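Local structure of putative leucoanthocyanidin reductase 1 (Vitis vinifera, 3I6I) at residues G11-A16 against A33-Y38; R114-E119 against M206-D211; S118-D123 against I157-I162; I152-I157 against T214-V219. The protein probably reduces leucoanthocyanidins to flavan-3-ols such as catechin in flavonoid biosynthesis, with NADPH as the hydride donor. One frame throughout, in Å; residues are numbered along the deposited sequence. Where two conformers were deposited one is given.

Contact 1: residues G11-A16 against A33-Y38; sequences GRVLIA and AHRPTY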
# COMPACT_ATOMS: atom_id res chain seq x y z
N GLY A 11 -0.58 16.83 -16.15
CA GLY A 11 -1.16 16.61 -14.77
C GLY A 11 -0.09 16.53 -13.67
O GLY A 11 0.57 15.50 -13.51
N ARG A 12 0.03 17.59 -12.88
CA ARG A 12 1.04 17.66 -11.81
C ARG A 12 0.67 16.85 -10.56
O ARG A 12 -0.43 16.97 -10.00
CB ARG A 12 1.31 19.12 -11.42
CG ARG A 12 1.88 19.92 -12.53
CD ARG A 12 2.13 21.33 -12.08
NE ARG A 12 2.70 22.13 -13.15
CZ ARG A 12 3.17 23.36 -12.99
NH1 ARG A 12 3.13 23.95 -11.80
NH2 ARG A 12 3.67 24.00 -14.03
N VAL A 13 1.59 15.97 -10.16
CA VAL A 13 1.35 15.02 -9.06
C VAL A 13 2.11 15.47 -7.83
O VAL A 13 3.31 15.79 -7.94
CB VAL A 13 1.85 13.59 -9.41
CG1 VAL A 13 1.54 12.62 -8.25
CG2 VAL A 13 1.26 13.11 -10.72
N LEU A 14 1.42 15.54 -6.70
CA LEU A 14 2.04 15.74 -5.38
C LEU A 14 1.94 14.44 -4.60
O LEU A 14 0.83 13.91 -4.37
CB LEU A 14 1.32 16.84 -4.58
CG LEU A 14 1.84 17.13 -3.18
CD1 LEU A 14 3.31 17.69 -3.16
CD2 LEU A 14 0.91 18.06 -2.41
N ILE A 15 3.08 13.95 -4.15
CA ILE A 15 3.14 12.74 -3.31
C ILE A 15 3.61 13.11 -1.91
O ILE A 15 4.67 13.72 -1.74
CB ILE A 15 4.10 11.70 -3.94
CG1 ILE A 15 3.66 11.41 -5.38
CG2 ILE A 15 4.20 10.42 -3.07
CD1 ILE A 15 4.39 10.34 -6.04
N ALA A 16 2.82 12.73 -0.93
CA ALA A 16 3.20 12.85 0.47
C ALA A 16 3.57 11.48 0.96
O ALA A 16 2.84 10.52 0.75
CB ALA A 16 2.04 13.40 1.29
N ALA A 33 7.19 7.37 -15.36
CA ALA A 33 6.06 7.60 -16.28
C ALA A 33 6.12 8.98 -16.93
O ALA A 33 5.22 9.34 -17.67
CB ALA A 33 4.70 7.41 -15.56
N HIS A 34 7.19 9.73 -16.63
CA HIS A 34 7.40 11.07 -17.18
C HIS A 34 6.30 12.07 -16.72
O HIS A 34 6.02 13.06 -17.40
CB HIS A 34 7.50 11.03 -18.72
CG HIS A 34 8.01 9.72 -19.27
ND1 HIS A 34 9.28 9.25 -19.02
CD2 HIS A 34 7.41 8.78 -20.04
CE1 HIS A 34 9.44 8.08 -19.63
NE2 HIS A 34 8.32 7.78 -20.25
N ARG A 35 5.71 11.81 -15.56
CA ARG A 35 4.70 12.71 -14.96
C ARG A 35 5.40 13.81 -14.13
O ARG A 35 6.33 13.51 -13.38
CB ARG A 35 3.79 11.93 -14.03
CG ARG A 35 2.86 10.90 -14.69
CD ARG A 35 1.95 10.25 -13.63
NE ARG A 35 1.04 9.20 -14.13
CZ ARG A 35 -0.12 9.44 -14.75
NH1 ARG A 35 -0.54 10.69 -15.00
NH2 ARG A 35 -0.89 8.41 -15.13
N PRO A 36 4.95 15.08 -14.25
CA PRO A 36 5.58 16.09 -13.39
C PRO A 36 5.28 15.77 -11.94
O PRO A 36 4.10 15.63 -11.57
CB PRO A 36 4.91 17.41 -13.80
CG PRO A 36 4.15 17.10 -15.06
CD PRO A 36 3.88 15.64 -15.09
N THR A 37 6.33 15.61 -11.13
CA THR A 37 6.19 15.02 -9.83
C THR A 37 6.81 15.87 -8.74
O THR A 37 7.99 16.20 -8.81
CB THR A 37 6.80 13.60 -9.78
OG1 THR A 37 6.16 12.78 -10.76
CG2 THR A 37 6.60 12.95 -8.40
N TYR A 38 6.01 16.21 -7.74
CA TYR A 38 6.42 17.06 -6.63
C TYR A 38 6.39 16.21 -5.38
O TYR A 38 5.44 15.45 -5.18
CB TYR A 38 5.46 18.25 -6.45
CG TYR A 38 5.48 19.26 -7.57
CD1 TYR A 38 6.07 20.52 -7.41
CD2 TYR A 38 4.94 18.94 -8.81
CE1 TYR A 38 6.09 21.43 -8.44
CE2 TYR A 38 4.97 19.82 -9.84
CZ TYR A 38 5.54 21.07 -9.67
OH TYR A 38 5.53 21.93 -10.74
O HOH W 1 0.53 13.36 -14.91
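Val13 and Leu14 run parallel to Thr37 and Tyr38, joined by three nearly straight backbone bonds: Val13 N to Pro36 O, Tyr38 N to Val13 O (2.7 Å) and Ile15 N to Tyr38 O. On one face stand Val13 and Thr37, beta-branched residues suited to a strand, and Ile15 CD1 meets Thr37 CG2 at 4.2 Å; helix 21-32 packs against all three. On the other face the Leu14 side chain crosses that of Tyr38 at about a right angle, CD1 touching Tyr38 CB. The Tyr38 ring, placed by a chi1 of -68°, lies beside the extended chain of Arg12, whose CD comes 3.9 Å from Tyr38 CE2. Tyr38 OH sits over one face of the guanidinium, too poorly angled for a hydrogen bond; Arg12 NH1 donates instead to His82 O. A serine in place of Arg12 would probably leave His82 O without this donor and uncover Tyr38 CE2. A water links Gly11 O to Arg35 NH1, which also holds Asp210 in a salt bridge. Strand 13-16, helix 21-32 and strand 37-41 form the right-handed beta-alpha-beta unit that opens a Rossmann fold, with cofactor-binding Gly17 and Thr19 just past the first strand.

Contact 2: residues R114-E119 against M206-D211; sequences RFLPSE and MKTVDD. With NDP (NADPH dihydro-nicotinamide-adenine-dinucleotide phosphate), chain B.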
# COMPACT_ATOMS: atom_id res chain seq x y z
N ARG A 114 -7.79 14.27 -8.77
CA ARG A 114 -7.82 12.95 -8.16
C ARG A 114 -7.02 12.94 -6.86
O ARG A 114 -5.90 13.46 -6.83
CB ARG A 114 -7.30 11.87 -9.09
CG ARG A 114 -7.83 10.46 -8.82
CD ARG A 114 -9.31 10.28 -9.20
NE ARG A 114 -9.52 10.34 -10.66
CZ ARG A 114 -9.36 9.32 -11.49
NH1 ARG A 114 -9.02 8.11 -11.06
NH2 ARG A 114 -9.56 9.49 -12.78
N PHE A 115 -7.59 12.35 -5.83
CA PHE A 115 -6.90 12.10 -4.57
C PHE A 115 -6.83 10.60 -4.36
O PHE A 115 -7.88 9.89 -4.38
CB PHE A 115 -7.66 12.72 -3.40
CG PHE A 115 -7.04 12.47 -2.02
CD1 PHE A 115 -7.84 12.12 -0.98
CD2 PHE A 115 -5.64 12.58 -1.79
CE1 PHE A 115 -7.31 11.90 0.31
CE2 PHE A 115 -5.10 12.34 -0.56
CZ PHE A 115 -5.92 12.03 0.51
N LEU A 116 -5.63 10.11 -4.07
CA LEU A 116 -5.46 8.74 -3.58
C LEU A 116 -5.00 8.76 -2.11
O LEU A 116 -3.82 9.06 -1.84
CB LEU A 116 -4.42 7.96 -4.41
CG LEU A 116 -4.83 7.44 -5.80
CD1 LEU A 116 -5.28 8.60 -6.75
CD2 LEU A 116 -3.67 6.68 -6.46
N PRO A 117 -5.92 8.50 -1.17
CA PRO A 117 -5.46 8.47 0.23
C PRO A 117 -4.60 7.27 0.51
O PRO A 117 -4.45 6.38 -0.35
CB PRO A 117 -6.74 8.42 1.04
CG PRO A 117 -7.75 7.79 0.07
CD PRO A 117 -7.37 8.19 -1.29
N SER A 118 -4.05 7.24 1.73
CA SER A 118 -3.09 6.22 2.14
C SER A 118 -3.81 4.94 2.47
O SER A 118 -4.19 4.69 3.61
CB SER A 118 -2.23 6.68 3.30
OG SER A 118 -1.18 5.75 3.49
N GLU A 119 -4.05 4.20 1.41
CA GLU A 119 -4.76 2.92 1.43
C GLU A 119 -3.69 1.80 1.31
O GLU A 119 -3.00 1.48 2.28
CB GLU A 119 -5.83 2.90 0.31
CG GLU A 119 -7.02 3.87 0.54
CD GLU A 119 -8.10 3.27 1.40
OE1 GLU A 119 -8.18 2.01 1.48
OE2 GLU A 119 -8.87 4.03 2.03
N MET A 206 0.24 4.42 -10.44
CA MET A 206 0.36 5.65 -11.16
C MET A 206 -0.49 5.62 -12.43
O MET A 206 -0.92 6.68 -12.88
CB MET A 206 1.84 6.02 -11.39
CG MET A 206 2.52 6.46 -10.07
SD MET A 206 1.54 7.65 -9.05
CE MET A 206 1.33 8.95 -10.22
N LYS A 207 -0.75 4.45 -13.03
CA LYS A 207 -1.63 4.37 -14.22
C LYS A 207 -3.05 4.78 -13.88
O LYS A 207 -3.77 5.33 -14.73
CB LYS A 207 -1.71 2.93 -14.77
CG LYS A 207 -0.39 2.33 -15.21
CD LYS A 207 -0.61 1.00 -15.95
CE LYS A 207 0.69 0.42 -16.49
NZ LYS A 207 1.26 1.14 -17.67
N THR A 208 -3.47 4.51 -12.65
CA THR A 208 -4.85 4.76 -12.23
C THR A 208 -5.22 6.23 -12.07
O THR A 208 -6.42 6.55 -12.11
CB THR A 208 -5.22 4.03 -10.90
OG1 THR A 208 -4.65 4.72 -9.76
CG2 THR A 208 -4.87 2.51 -10.95
N VAL A 209 -4.23 7.12 -11.92
CA VAL A 209 -4.53 8.46 -11.33
C VAL A 209 -5.38 9.32 -12.25
O VAL A 209 -6.08 10.26 -11.79
CB VAL A 209 -3.28 9.25 -10.87
CG1 VAL A 209 -2.55 8.47 -9.70
CG2 VAL A 209 -2.30 9.52 -12.06
N ASP A 210 -5.31 9.03 -13.54
CA ASP A 210 -6.09 9.78 -14.55
C ASP A 210 -6.87 8.91 -15.54
O ASP A 210 -7.30 9.38 -16.59
CB ASP A 210 -5.17 10.81 -15.26
CG ASP A 210 -3.94 10.20 -15.92
OD1 ASP A 210 -3.76 8.94 -15.95
OD2 ASP A 210 -3.09 11.02 -16.37
N ASP A 211 -7.11 7.67 -15.14
CA ASP A 211 -7.91 6.70 -15.90
C ASP A 211 -9.37 7.01 -15.63
O ASP A 211 -9.78 7.10 -14.49
CB ASP A 211 -7.53 5.28 -15.45
CG ASP A 211 -7.98 4.21 -16.37
OD1 ASP A 211 -9.10 4.27 -16.95
OD2 ASP A 211 -7.18 3.23 -16.54
PA NDP B . 6.18 4.75 6.05
O1A NDP B . 6.21 4.96 7.54
O2A NDP B . 7.34 3.78 5.39
O5B NDP B . 6.25 6.11 5.18
C5B NDP B . 5.44 7.19 5.52
C4B NDP B . 5.80 8.40 4.75
O4B NDP B . 4.80 9.38 5.22
C3B NDP B . 7.19 8.96 5.15
O3B NDP B . 7.86 9.59 4.03
C2B NDP B . 6.85 10.01 6.21
O2B NDP B . 7.85 11.02 6.23
C1B NDP B . 5.57 10.58 5.60
N9A NDP B . 4.72 11.36 6.50
C8A NDP B . 4.15 10.91 7.62
N7A NDP B . 3.42 11.88 8.16
C5A NDP B . 3.51 12.96 7.37
C6A NDP B . 2.97 14.25 7.43
N6A NDP B . 2.17 14.60 8.44
N1A NDP B . 3.28 15.13 6.46
C2A NDP B . 4.06 14.77 5.44
N3A NDP B . 4.58 13.54 5.34
C4A NDP B . 4.33 12.63 6.30
O3 NDP B . 4.77 4.11 5.68
PN NDP B . 4.41 2.76 4.83
O1N NDP B . 4.95 2.63 3.45
O2N NDP B . 4.70 1.60 5.85
O5D NDP B . 2.77 2.90 4.87
C5D NDP B . 2.09 3.64 3.85
C4D NDP B . 0.71 3.08 3.67
O4D NDP B . 0.94 1.78 3.07
C3D NDP B . -0.06 2.85 4.95
O3D NDP B . -1.45 3.07 4.68
C2D NDP B . 0.15 1.37 5.20
O2D NDP B . -1.01 0.87 5.84
C1D NDP B . 0.22 0.79 3.79
N1N NDP B . 1.13 -0.40 3.61
C2N NDP B . 0.74 -1.52 2.84
C3N NDP B . 1.38 -2.68 2.99
C7N NDP B . 0.96 -3.89 2.12
O7N NDP B . 0.08 -3.78 1.26
N7N NDP B . 1.66 -5.00 2.30
C4N NDP B . 2.52 -2.80 4.01
C5N NDP B . 3.15 -1.44 4.29
C6N NDP B . 2.49 -0.32 4.02
P2B NDP B . 8.82 11.16 7.60
O1X NDP B . 9.70 9.97 7.69
O2X NDP B . 9.53 12.57 7.40
O3X NDP B . 7.83 11.27 8.82
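Arg114 reaches across to the turn formed by Thr208 to Asp211, and nearly every atom of its side chain meets a backbone carbonyl there. Arg114 CB starts 3.4 Å from Val209 O. Arg114 CG, set anti to the backbone N (chi1 -154°), stays beside the same oxygen at 3.5 Å from Val209 O. Bends at chi2 and chi3, both near 70°, then fold the chain back so that CD and NE curl round this carbonyl and the guanidinium lies flat beneath it. Val209 O thus stands over the centre of one guanidinium face, 3.4 Å from Arg114 CZ. At the tip, NH1 bonds to Thr155 OG1 and Thr214 OG1, while Arg114 NH2 donates to Asp211 O at 2.9 Å. That acceptor lies close to the guanidinium plane, although the donor approaches from above the carbonyl plane; Asp211 O is also bonded to Thr214 OG1.

The contact joins strand 114-116 of the parallel Rossmann sheet to the type I turn from Thr208 to Asp211 at the end of helix 198-208. A branched, multiply donating arginine suits a turn that presents several carbonyls to it.

Two residues on, on the same side of the strand, Leu116 supplies the apolar filling: its CD2 lies 3.9 Å from Val209 CG1, the two side chains crossing at about a right angle. CD2 also passes Thr208 OG1, whose hydroxyl is engaged by Thr205 O. Beyond the strand, the chain reaches the cofactor, where the ribose hydroxyl O3D of NADPH donates to Ser118 OG over 2.9 Å and more weakly to Glu119 O.

Contact 3: residues S118-D123 against I157-I162; sequences SEFGHD and ICCNSI. With NDP (NADPH dihydro-nicotinamide-adenine-dinucleotide phosphate), chain B; ACY (acetic acid), chain C.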
# COMPACT_ATOMS: atom_id res chain seq x y z
N SER A 118 -4.05 7.24 1.73
CA SER A 118 -3.09 6.22 2.14
C SER A 118 -3.81 4.94 2.47
O SER A 118 -4.19 4.69 3.61
CB SER A 118 -2.23 6.68 3.30
OG SER A 118 -1.18 5.75 3.49
N GLU A 119 -4.05 4.20 1.41
CA GLU A 119 -4.76 2.92 1.43
C GLU A 119 -3.69 1.80 1.31
O GLU A 119 -3.00 1.48 2.28
CB GLU A 119 -5.83 2.90 0.31
CG GLU A 119 -7.02 3.87 0.54
CD GLU A 119 -8.10 3.27 1.40
OE1 GLU A 119 -8.18 2.01 1.48
OE2 GLU A 119 -8.87 4.03 2.03
N PHE A 120 -3.47 1.30 0.09
CA PHE A 120 -2.35 0.42 -0.24
C PHE A 120 -2.35 -0.88 0.52
O PHE A 120 -1.29 -1.41 0.83
CB PHE A 120 -0.98 1.16 -0.17
CG PHE A 120 -0.93 2.34 -1.09
CD1 PHE A 120 -1.19 3.60 -0.63
CD2 PHE A 120 -0.74 2.16 -2.48
CE1 PHE A 120 -1.21 4.69 -1.49
CE2 PHE A 120 -0.78 3.24 -3.35
CZ PHE A 120 -1.04 4.52 -2.87
N GLY A 121 -3.54 -1.41 0.81
CA GLY A 121 -3.64 -2.76 1.36
C GLY A 121 -5.00 -3.37 1.05
O GLY A 121 -5.33 -3.61 -0.12
N HIS A 122 -5.81 -3.61 2.09
CA HIS A 122 -7.11 -4.29 1.91
C HIS A 122 -8.24 -3.34 1.65
O HIS A 122 -8.08 -2.08 1.69
CB HIS A 122 -7.41 -5.17 3.13
CG HIS A 122 -6.30 -6.09 3.48
ND1 HIS A 122 -6.07 -6.55 4.76
CD2 HIS A 122 -5.35 -6.67 2.70
CE1 HIS A 122 -5.02 -7.36 4.75
NE2 HIS A 122 -4.56 -7.44 3.51
N ASP A 123 -9.42 -3.89 1.40
CA ASP A 123 -10.59 -2.98 1.23
C ASP A 123 -11.13 -2.72 2.63
O ASP A 123 -11.75 -3.60 3.23
CB ASP A 123 -11.66 -3.64 0.35
CG ASP A 123 -12.89 -2.75 0.17
OD1 ASP A 123 -13.17 -1.90 1.04
OD2 ASP A 123 -13.58 -2.89 -0.85
N ILE A 157 -6.63 2.53 -3.60
CA ILE A 157 -5.73 1.48 -4.06
C ILE A 157 -5.73 0.32 -3.06
O ILE A 157 -5.15 0.43 -1.96
CB ILE A 157 -4.26 2.00 -4.28
CG1 ILE A 157 -4.15 3.08 -5.34
CG2 ILE A 157 -3.30 0.79 -4.64
CD1 ILE A 157 -4.60 2.64 -6.80
N CYS A 158 -6.37 -0.77 -3.43
CA CYS A 158 -6.49 -1.95 -2.53
C CYS A 158 -5.58 -3.03 -3.12
O CYS A 158 -6.04 -4.02 -3.74
CB CYS A 158 -7.94 -2.42 -2.36
SG CYS A 158 -9.08 -1.08 -1.78
N CYS A 159 -4.28 -2.84 -2.93
CA CYS A 159 -3.30 -3.63 -3.62
C CYS A 159 -2.88 -4.95 -2.94
O CYS A 159 -1.98 -5.66 -3.45
CB CYS A 159 -2.05 -2.82 -3.95
SG CYS A 159 -1.29 -2.12 -2.46
N ASN A 160 -3.48 -5.26 -1.81
CA ASN A 160 -3.24 -6.53 -1.13
C ASN A 160 -1.79 -6.58 -0.62
O ASN A 160 -1.29 -5.55 -0.22
CB ASN A 160 -3.67 -7.71 -1.99
CG ASN A 160 -5.19 -7.83 -2.06
OD1 ASN A 160 -5.90 -7.66 -1.05
ND2 ASN A 160 -5.71 -8.06 -3.28
N SER A 161 -1.14 -7.74 -0.57
CA SER A 161 0.14 -7.83 0.13
C SER A 161 1.36 -7.52 -0.76
O SER A 161 1.47 -8.02 -1.87
CB SER A 161 0.30 -9.22 0.75
OG SER A 161 -0.69 -9.40 1.73
N ILE A 162 2.34 -6.81 -0.23
CA ILE A 162 3.64 -6.73 -0.89
C ILE A 162 4.30 -8.11 -0.89
O ILE A 162 4.10 -8.90 0.00
CB ILE A 162 4.56 -5.65 -0.22
CG1 ILE A 162 5.73 -5.29 -1.15
CG2 ILE A 162 5.05 -6.13 1.13
CD1 ILE A 162 5.97 -3.78 -1.29
PA NDP B . 6.18 4.75 6.05
O1A NDP B . 6.21 4.96 7.54
O2A NDP B . 7.34 3.78 5.39
O5B NDP B . 6.25 6.11 5.18
C5B NDP B . 5.44 7.19 5.52
C4B NDP B . 5.80 8.40 4.75
O4B NDP B . 4.80 9.38 5.22
C3B NDP B . 7.19 8.96 5.15
O3B NDP B . 7.86 9.59 4.03
C2B NDP B . 6.85 10.01 6.21
O2B NDP B . 7.85 11.02 6.23
C1B NDP B . 5.57 10.58 5.60
N9A NDP B . 4.72 11.36 6.50
C8A NDP B . 4.15 10.91 7.62
N7A NDP B . 3.42 11.88 8.16
C5A NDP B . 3.51 12.96 7.37
C6A NDP B . 2.97 14.25 7.43
N6A NDP B . 2.17 14.60 8.44
N1A NDP B . 3.28 15.13 6.46
C2A NDP B . 4.06 14.77 5.44
N3A NDP B . 4.58 13.54 5.34
C4A NDP B . 4.33 12.63 6.30
O3 NDP B . 4.77 4.11 5.68
PN NDP B . 4.41 2.76 4.83
O1N NDP B . 4.95 2.63 3.45
O2N NDP B . 4.70 1.60 5.85
O5D NDP B . 2.77 2.90 4.87
C5D NDP B . 2.09 3.64 3.85
C4D NDP B . 0.71 3.08 3.67
O4D NDP B . 0.94 1.78 3.07
C3D NDP B . -0.06 2.85 4.95
O3D NDP B . -1.45 3.07 4.68
C2D NDP B . 0.15 1.37 5.20
O2D NDP B . -1.01 0.87 5.84
C1D NDP B . 0.22 0.79 3.79
N1N NDP B . 1.13 -0.40 3.61
C2N NDP B . 0.74 -1.52 2.84
C3N NDP B . 1.38 -2.68 2.99
C7N NDP B . 0.96 -3.89 2.12
O7N NDP B . 0.08 -3.78 1.26
N7N NDP B . 1.66 -5.00 2.30
C4N NDP B . 2.52 -2.80 4.01
C5N NDP B . 3.15 -1.44 4.29
C6N NDP B . 2.49 -0.32 4.02
P2B NDP B . 8.82 11.16 7.60
O1X NDP B . 9.70 9.97 7.69
O2X NDP B . 9.53 12.57 7.40
O3X NDP B . 7.83 11.27 8.82
C ACY C . -3.47 -3.21 5.16
O ACY C . -2.56 -2.36 5.10
OXT ACY C . -4.67 -2.98 4.84
CH3 ACY C . -3.07 -4.58 5.64
O HOH W 2 -1.64 -7.19 3.26
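Ile157 meets Phe120 twice. Its carbonyl oxygen accepts from Phe120 N at 2.8 Å in a bent bond (N-H...O 132°), and its side chain meets the ring obliquely, Ile157 CG2 lying 3.6 Å from Phe120 CD2 and CB making an off-centre CH-pi contact. The compact Cys158 thiol lies against the His122-Asp123 backbone, Cys158 SG 3.9 Å from Asp123 CA. A chi1 of 58° swings Cys159 SG to the edge of the Phe120 ring, 3.4 Å from Phe120 O. In Asn160 a positive phi with psi -147° is unusual outside glycine; Asn160 N donates to Gly121 O at 3.0 Å from above the carbonyl plane, and ND2 is held by Phe221 O. Gly121 has backbone angles that glycine adopts readily; a CB would also meet an acetic acid, probably from the crystallisation liquor. The acid accepts from His122 N, its methyl over one face of the imidazole. Ser161 OG reaches His122 NE2 through a water, weakly bound at the ring. A leucine in place of His122 would probably break this water bridge, leaving Ser161 OG unlinked to the ring. With Ile162 CG2 3.8 Å from NADPH N7N, loop 118-123 and segment 157-162 wall the nicotinamide end of the Rossmann-fold cofactor pocket.

Contact 4: residues I152-I157 against T214-V219; sequences IPFTYI and TLNKSV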
# COMPACT_ATOMS: atom_id res chain seq x y z
N ILE A 152 -14.34 15.32 -3.24
CA ILE A 152 -13.03 15.19 -3.86
C ILE A 152 -13.02 13.92 -4.73
O ILE A 152 -13.32 12.85 -4.21
CB ILE A 152 -11.93 15.03 -2.79
CG1 ILE A 152 -11.90 16.24 -1.84
CG2 ILE A 152 -10.58 14.82 -3.44
CD1 ILE A 152 -11.73 17.56 -2.53
N PRO A 153 -12.67 14.01 -6.04
CA PRO A 153 -12.65 12.76 -6.80
C PRO A 153 -11.54 11.86 -6.26
O PRO A 153 -10.45 12.36 -5.97
CB PRO A 153 -12.26 13.18 -8.20
CG PRO A 153 -12.40 14.65 -8.23
CD PRO A 153 -12.32 15.18 -6.88
N PHE A 154 -11.81 10.57 -6.15
CA PHE A 154 -10.88 9.70 -5.46
C PHE A 154 -10.63 8.38 -6.17
O PHE A 154 -11.40 7.92 -7.07
CB PHE A 154 -11.45 9.42 -4.06
CG PHE A 154 -12.74 8.66 -4.07
CD1 PHE A 154 -13.98 9.32 -4.08
CD2 PHE A 154 -12.74 7.28 -4.14
CE1 PHE A 154 -15.16 8.58 -4.10
CE2 PHE A 154 -13.93 6.56 -4.16
CZ PHE A 154 -15.12 7.20 -4.14
N THR A 155 -9.55 7.74 -5.76
CA THR A 155 -9.28 6.35 -6.14
C THR A 155 -8.66 5.67 -4.91
O THR A 155 -7.73 6.19 -4.33
CB THR A 155 -8.34 6.26 -7.38
OG1 THR A 155 -8.97 6.83 -8.54
CG2 THR A 155 -7.99 4.81 -7.70
N TYR A 156 -9.21 4.53 -4.53
CA TYR A 156 -8.73 3.74 -3.37
C TYR A 156 -7.95 2.54 -3.87
O TYR A 156 -8.53 1.66 -4.53
CB TYR A 156 -9.92 3.27 -2.52
CG TYR A 156 -10.83 4.37 -2.00
CD1 TYR A 156 -10.32 5.61 -1.58
CD2 TYR A 156 -12.21 4.13 -1.84
CE1 TYR A 156 -11.15 6.59 -1.08
CE2 TYR A 156 -13.05 5.11 -1.31
CZ TYR A 156 -12.52 6.33 -0.93
OH TYR A 156 -13.31 7.38 -0.44
N ILE A 157 -6.63 2.53 -3.60
CA ILE A 157 -5.73 1.48 -4.06
C ILE A 157 -5.73 0.32 -3.06
O ILE A 157 -5.15 0.43 -1.96
CB ILE A 157 -4.26 2.00 -4.28
CG1 ILE A 157 -4.15 3.08 -5.34
CG2 ILE A 157 -3.30 0.79 -4.64
CD1 ILE A 157 -4.60 2.64 -6.80
N THR A 214 -11.17 4.45 -13.25
CA THR A 214 -10.85 4.34 -11.80
C THR A 214 -11.38 5.51 -10.98
O THR A 214 -11.18 5.59 -9.77
CB THR A 214 -9.37 4.25 -11.62
OG1 THR A 214 -8.75 5.45 -12.12
CG2 THR A 214 -8.86 2.97 -12.30
N LEU A 215 -12.11 6.39 -11.64
CA LEU A 215 -12.67 7.54 -10.95
C LEU A 215 -13.74 7.16 -9.93
O LEU A 215 -14.76 6.55 -10.26
CB LEU A 215 -13.26 8.49 -11.99
CG LEU A 215 -14.02 9.69 -11.46
CD1 LEU A 215 -13.10 10.59 -10.62
CD2 LEU A 215 -14.65 10.45 -12.67
N ASN A 216 -13.53 7.56 -8.68
CA ASN A 216 -14.44 7.25 -7.61
C ASN A 216 -14.66 5.74 -7.42
O ASN A 216 -15.75 5.27 -7.02
CB ASN A 216 -15.74 8.02 -7.80
CG ASN A 216 -15.52 9.51 -7.86
OD1 ASN A 216 -14.55 10.05 -7.33
ND2 ASN A 216 -16.45 10.21 -8.49
N LYS A 217 -13.57 5.01 -7.61
CA LYS A 217 -13.55 3.54 -7.51
C LYS A 217 -12.53 3.02 -6.56
O LYS A 217 -11.51 3.65 -6.31
CB LYS A 217 -13.22 2.86 -8.83
CG LYS A 217 -14.03 3.24 -10.01
CD LYS A 217 -15.44 2.83 -9.87
CE LYS A 217 -16.20 3.00 -11.21
NZ LYS A 217 -17.00 4.25 -11.18
N SER A 218 -12.81 1.81 -6.09
CA SER A 218 -11.79 0.97 -5.42
C SER A 218 -11.10 0.11 -6.47
O SER A 218 -11.80 -0.59 -7.26
CB SER A 218 -12.45 0.10 -4.36
OG SER A 218 -12.97 0.89 -3.31
N VAL A 219 -9.76 0.18 -6.51
CA VAL A 219 -8.95 -0.59 -7.45
C VAL A 219 -8.29 -1.76 -6.72
O VAL A 219 -7.43 -1.58 -5.82
CB VAL A 219 -7.88 0.27 -8.11
CG1 VAL A 219 -7.10 -0.58 -9.10
CG2 VAL A 219 -8.53 1.49 -8.82
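The Phe154 ring is sandwiched: Asn216 CA lies over one face, 3.6 Å from the ring centroid in a CH-pi contact, and Tyr156 OH stands over the centre of the opposite face. Ile152 O lies at the ring's edge. The Tyr156 ring in turn takes Phe154 CD2 on one face and Ser218 OG at its edge, 3.6 Å from Tyr156 CD2; Arg144 adds a cation-pi contact, and Tyr156 OH bonds to Glu148. These aromatics sit where strands 155-158 and 217-220 pair in parallel, extending the Rossmann sheet beyond strand 114-116.

A chi1 of 65° tips the Phe154 ring toward the turn of Thr214 to Lys217, a type II turn whose third residue, Asn216, has the positive phi that asparagine accepts readily. The Asn216 amide then doubles the backbone pairing. Asn216 OD1 receives Phe154 N at 3.0 Å, nearly in line with its own carbonyl, while Asn216 N gives back to Phe154 O at 2.7 Å. Farther along, Tyr156 N bonds to Lys217 O and Val219 N to Tyr156 O, both almost straight.

On the sheet face opposite Tyr156, Thr155 CG2 presses against Val219 CG2 at 3.5 Å, and Ile157 CD1 touches Val219 CB. Pro153 CB packs on Leu215 CD1 in the turn, two apolar groups at the margin. A threonine suits the place of Thr155 because its methyl joins this packing while its hydroxyl serves the turn: Thr155 OG1 donates to Thr214 O at 2.8 Å, and Lys217 N reaches the same oxygen from the opposite face of its carbonyl plane.

In the fold
From the N terminus, contact 1 closes first, a short loop around helix 21-32, and stands in series with the rest. Contacts 2 and 3 then start from overlapping ranges, 114-119 and 118-123, sharing Ser118 and Glu119. Contact 4 opens at 152-157, contact 3 closes at 157-162, contact 2 at 206-211 and contact 4 at 214-219. Contact 3 therefore lies within the span of contact 2, and contact 4 crosses both. Across the fold, Arg35 packs on Val209, tying contact 1 to the turn of contact 2, and Phe115 N bonds to Pro153 O, connecting contact 2 with contact 4. Ile157, common to contacts 3 and 4, joins the strand pairing to the loop that holds Phe120.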